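YbbR family protein (Desulfitobacterium hafniense, PDB 3LYW) is of unknown function, the chain being a small all-beta piece, probably one YbbR domain, of a longer protein. Local coordinates at residues Thr4-Ala16 with Val40-Ser52. Sequence-based numbering, arbitrary orientation.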
# COMPACT_ATOMS: atom_id res chain seq x y z
N THR A 4 10.82 11.20 -3.87
CA THR A 4 9.38 11.14 -3.66
C THR A 4 8.97 10.07 -4.65
O THR A 4 9.24 10.19 -5.84
CB THR A 4 8.69 12.46 -4.00
OG1 THR A 4 9.06 13.45 -3.03
CG2 THR A 4 7.18 12.29 -3.98
N LEU A 5 8.33 9.01 -4.15
CA LEU A 5 7.94 7.91 -5.00
C LEU A 5 6.44 7.78 -5.19
O LEU A 5 5.65 8.23 -4.36
CB LEU A 5 8.47 6.60 -4.41
CG LEU A 5 9.90 6.69 -3.86
CD1 LEU A 5 10.27 5.39 -3.17
CD2 LEU A 5 10.85 7.02 -4.98
N THR A 6 6.06 7.16 -6.30
CA THR A 6 4.66 6.90 -6.62
C THR A 6 4.59 5.38 -6.74
O THR A 6 5.10 4.81 -7.71
CB THR A 6 4.26 7.54 -7.95
OG1 THR A 6 4.47 8.95 -7.86
CG2 THR A 6 2.79 7.26 -8.26
N LEU A 7 3.99 4.74 -5.75
CA LEU A 7 3.92 3.28 -5.73
C LEU A 7 2.49 2.79 -5.94
O LEU A 7 1.53 3.49 -5.60
CB LEU A 7 4.43 2.76 -4.39
CG LEU A 7 5.76 3.33 -3.92
CD1 LEU A 7 6.02 2.86 -2.50
CD2 LEU A 7 6.87 2.91 -4.86
N SER A 8 2.36 1.60 -6.50
CA SER A 8 1.04 1.03 -6.69
C SER A 8 0.69 0.38 -5.35
O SER A 8 1.57 -0.03 -4.59
CB SER A 8 1.05 0.01 -7.82
OG SER A 8 2.04 -0.97 -7.60
N LEU A 9 -0.61 0.30 -5.05
CA LEU A 9 -1.07 -0.28 -3.80
C LEU A 9 -1.47 -1.74 -3.97
O LEU A 9 -2.20 -2.09 -4.90
CB LEU A 9 -2.26 0.52 -3.27
CG LEU A 9 -2.78 0.16 -1.87
CD1 LEU A 9 -1.66 0.26 -0.85
CD2 LEU A 9 -3.93 1.08 -1.49
N ILE A 10 -0.98 -2.58 -3.07
CA ILE A 10 -1.24 -4.02 -3.10
C ILE A 10 -1.96 -4.48 -1.85
O ILE A 10 -1.68 -4.00 -0.75
CB ILE A 10 0.08 -4.80 -3.22
CG1 ILE A 10 0.74 -4.49 -4.56
CG2 ILE A 10 -0.18 -6.30 -3.07
CD1 ILE A 10 -0.18 -4.68 -5.75
N ALA A 11 -2.89 -5.41 -2.01
CA ALA A 11 -3.61 -5.90 -0.86
C ALA A 11 -2.99 -7.21 -0.38
O ALA A 11 -2.71 -8.08 -1.19
CB ALA A 11 -5.07 -6.13 -1.21
N LYS A 12 -2.75 -7.32 0.92
CA LYS A 12 -2.19 -8.55 1.48
C LYS A 12 -3.23 -9.25 2.35
O LYS A 12 -4.12 -8.62 2.93
CB LYS A 12 -0.95 -8.23 2.31
CG LYS A 12 0.15 -7.51 1.55
CD LYS A 12 0.82 -8.40 0.51
CE LYS A 12 2.02 -7.69 -0.12
NZ LYS A 12 2.69 -8.51 -1.16
N ASN A 13 -3.12 -10.57 2.42
CA ASN A 13 -4.02 -11.39 3.21
C ASN A 13 -5.50 -11.20 2.93
O ASN A 13 -6.32 -11.21 3.84
CB ASN A 13 -3.72 -11.17 4.69
CG ASN A 13 -2.27 -11.45 5.03
OD1 ASN A 13 -1.53 -10.57 5.45
ND2 ASN A 13 -1.85 -12.69 4.84
N THR A 14 -5.84 -11.02 1.66
CA THR A 14 -7.24 -10.87 1.28
C THR A 14 -7.91 -12.18 1.67
O THR A 14 -7.48 -13.25 1.24
CB THR A 14 -7.40 -10.68 -0.25
OG1 THR A 14 -6.76 -9.46 -0.65
CG2 THR A 14 -8.88 -10.62 -0.63
N PRO A 15 -8.98 -12.12 2.47
CA PRO A 15 -9.68 -13.32 2.90
C PRO A 15 -10.01 -14.24 1.75
O PRO A 15 -10.36 -13.78 0.67
CB PRO A 15 -10.93 -12.76 3.56
CG PRO A 15 -10.41 -11.52 4.21
CD PRO A 15 -9.56 -10.92 3.10
N ALA A 16 -9.88 -15.54 1.96
CA ALA A 16 -10.20 -16.49 0.89
C ALA A 16 -11.68 -16.39 0.58
O ALA A 16 -12.49 -15.98 1.43
CB ALA A 16 -9.85 -17.91 1.32
N VAL A 40 11.76 1.33 -8.55
CA VAL A 40 10.56 1.98 -8.05
C VAL A 40 9.30 1.16 -8.34
O VAL A 40 8.44 1.02 -7.47
CB VAL A 40 10.40 3.38 -8.68
CG1 VAL A 40 9.17 4.08 -8.11
CG2 VAL A 40 11.65 4.21 -8.43
N ASN A 41 9.20 0.63 -9.55
CA ASN A 41 8.03 -0.16 -9.93
C ASN A 41 8.01 -1.50 -9.21
O ASN A 41 6.98 -2.16 -9.13
CB ASN A 41 7.99 -0.38 -11.45
CG ASN A 41 6.71 -1.03 -11.92
OD1 ASN A 41 6.42 -2.18 -11.57
ND2 ASN A 41 5.92 -0.30 -12.70
N GLU A 42 9.17 -1.91 -8.69
CA GLU A 42 9.24 -3.17 -7.97
C GLU A 42 8.94 -2.95 -6.50
O GLU A 42 8.92 -3.89 -5.71
N LEU A 43 8.71 -1.69 -6.13
CA LEU A 43 8.40 -1.33 -4.75
C LEU A 43 6.90 -1.11 -4.64
O LEU A 43 6.27 -0.57 -5.56
CB LEU A 43 9.13 -0.04 -4.35
CG LEU A 43 10.66 -0.09 -4.48
CD1 LEU A 43 11.25 1.21 -3.99
CD2 LEU A 43 11.20 -1.26 -3.66
N PHE A 44 6.32 -1.51 -3.52
CA PHE A 44 4.87 -1.40 -3.36
C PHE A 44 4.43 -0.91 -1.99
O PHE A 44 5.15 -1.04 -0.99
CB PHE A 44 4.21 -2.77 -3.60
CG PHE A 44 4.50 -3.35 -4.95
CD1 PHE A 44 3.91 -2.83 -6.09
CD2 PHE A 44 5.36 -4.43 -5.08
CE1 PHE A 44 4.16 -3.39 -7.34
CE2 PHE A 44 5.62 -5.00 -6.32
CZ PHE A 44 5.03 -4.47 -7.46
N ALA A 45 3.23 -0.34 -1.97
CA ALA A 45 2.61 0.12 -0.74
C ALA A 45 1.60 -0.99 -0.55
O ALA A 45 1.25 -1.67 -1.51
CB ALA A 45 1.91 1.45 -0.97
N TYR A 46 1.11 -1.19 0.66
CA TYR A 46 0.14 -2.25 0.85
C TYR A 46 -0.88 -1.98 1.94
O TYR A 46 -0.69 -1.11 2.79
CB TYR A 46 0.87 -3.57 1.18
CG TYR A 46 1.54 -3.59 2.54
CD1 TYR A 46 0.84 -3.94 3.69
CD2 TYR A 46 2.87 -3.21 2.67
CE1 TYR A 46 1.45 -3.92 4.94
CE2 TYR A 46 3.49 -3.19 3.91
CZ TYR A 46 2.78 -3.54 5.04
OH TYR A 46 3.39 -3.51 6.26
N VAL A 47 -1.99 -2.71 1.86
CA VAL A 47 -3.03 -2.67 2.87
C VAL A 47 -3.14 -4.12 3.31
O VAL A 47 -3.05 -5.04 2.50
CB VAL A 47 -4.37 -2.16 2.31
CG1 VAL A 47 -4.28 -0.68 2.07
CG2 VAL A 47 -4.74 -2.90 1.01
N ASP A 48 -3.32 -4.32 4.61
CA ASP A 48 -3.42 -5.67 5.17
C ASP A 48 -4.87 -5.97 5.51
O ASP A 48 -5.42 -5.42 6.46
CB ASP A 48 -2.54 -5.76 6.42
CG ASP A 48 -2.33 -7.19 6.88
OD1 ASP A 48 -2.99 -8.09 6.33
OD2 ASP A 48 -1.50 -7.40 7.79
N LEU A 49 -5.49 -6.85 4.73
CA LEU A 49 -6.89 -7.21 4.93
C LEU A 49 -7.07 -8.40 5.87
O LEU A 49 -8.15 -8.98 5.95
CB LEU A 49 -7.55 -7.53 3.58
CG LEU A 49 -8.06 -6.33 2.77
CD1 LEU A 49 -7.01 -5.26 2.74
CD2 LEU A 49 -8.41 -6.77 1.34
N SER A 50 -6.01 -8.77 6.57
CA SER A 50 -6.09 -9.90 7.48
C SER A 50 -7.33 -9.83 8.35
O SER A 50 -7.60 -8.80 8.96
CB SER A 50 -4.84 -9.96 8.36
OG SER A 50 -3.67 -10.18 7.60
N GLY A 51 -8.08 -10.92 8.38
CA GLY A 51 -9.28 -11.01 9.19
C GLY A 51 -10.43 -10.05 8.93
O GLY A 51 -11.21 -9.78 9.83
N SER A 52 -10.55 -9.55 7.71
CA SER A 52 -11.63 -8.63 7.39
C SER A 52 -12.91 -9.35 6.98
O SER A 52 -12.86 -10.44 6.42
CB SER A 52 -11.22 -7.68 6.27
OG SER A 52 -10.31 -6.69 6.73
O HOH W 1 6.07 2.41 -8.59
O HOH W 2 4.71 0.49 -7.42
O HOH W 3 -7.39 -12.98 5.72
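Ala45 N donates almost straight (176°) to Ser8 O over 3.1 Å, the first of five backbone hydrogen bonds that run along the parallel pair of strands 4-12 and 44-48 and one residue beyond. Ile10 then uses its N-H towards Ala45 O and its carbonyl towards Val47 N, and Lys12 does the same with Val47 O and Leu49 N. Before Ser8 the chains part and water takes over: one molecule accepts from Ser8 N at 2.8 Å and donates to Leu43 O, bridging the gap.

Apolar contacts fill the face carrying Leu9, Ala11, Ala45 and Val47. With CG anti to its backbone N (chi1 -173°), Leu9 leans across the strand boundary, laying CD1 3.8 Å from Ala45 CB and CD2 against Val47 CG1; Val61 and Val79 pack on the same leucine. Leu7 CD2 meets Leu43 CB at 3.8 Å, and Pro15 crosses Leu49 with CD 4.0 Å from its CB. On the other face Ile10 CG1 lies 3.9 Å from Phe44 CD1, and Lys12 CG meets Tyr46 CB.

Where strand 44-48 ends, Asp48 reaches forward to the turn that follows. Ser50 N, 3.1 Å from Asp48 OD1 and above the carboxylate plane, closes an Asx turn; Ser50 OG adds a short 2.5 Å bond on the syn side of that oxygen, from the same face. An alanine in place of Asp48 would probably leave Ser50 N without its acceptor and the serine hydroxyl freer to rotate. Backbone bonding thus sets the register of the one parallel pairing in a mixed, otherwise antiparallel sheet, between strands 26-33 and 55-63, while leucine and valine side chains bind it into the hydrophobic interior.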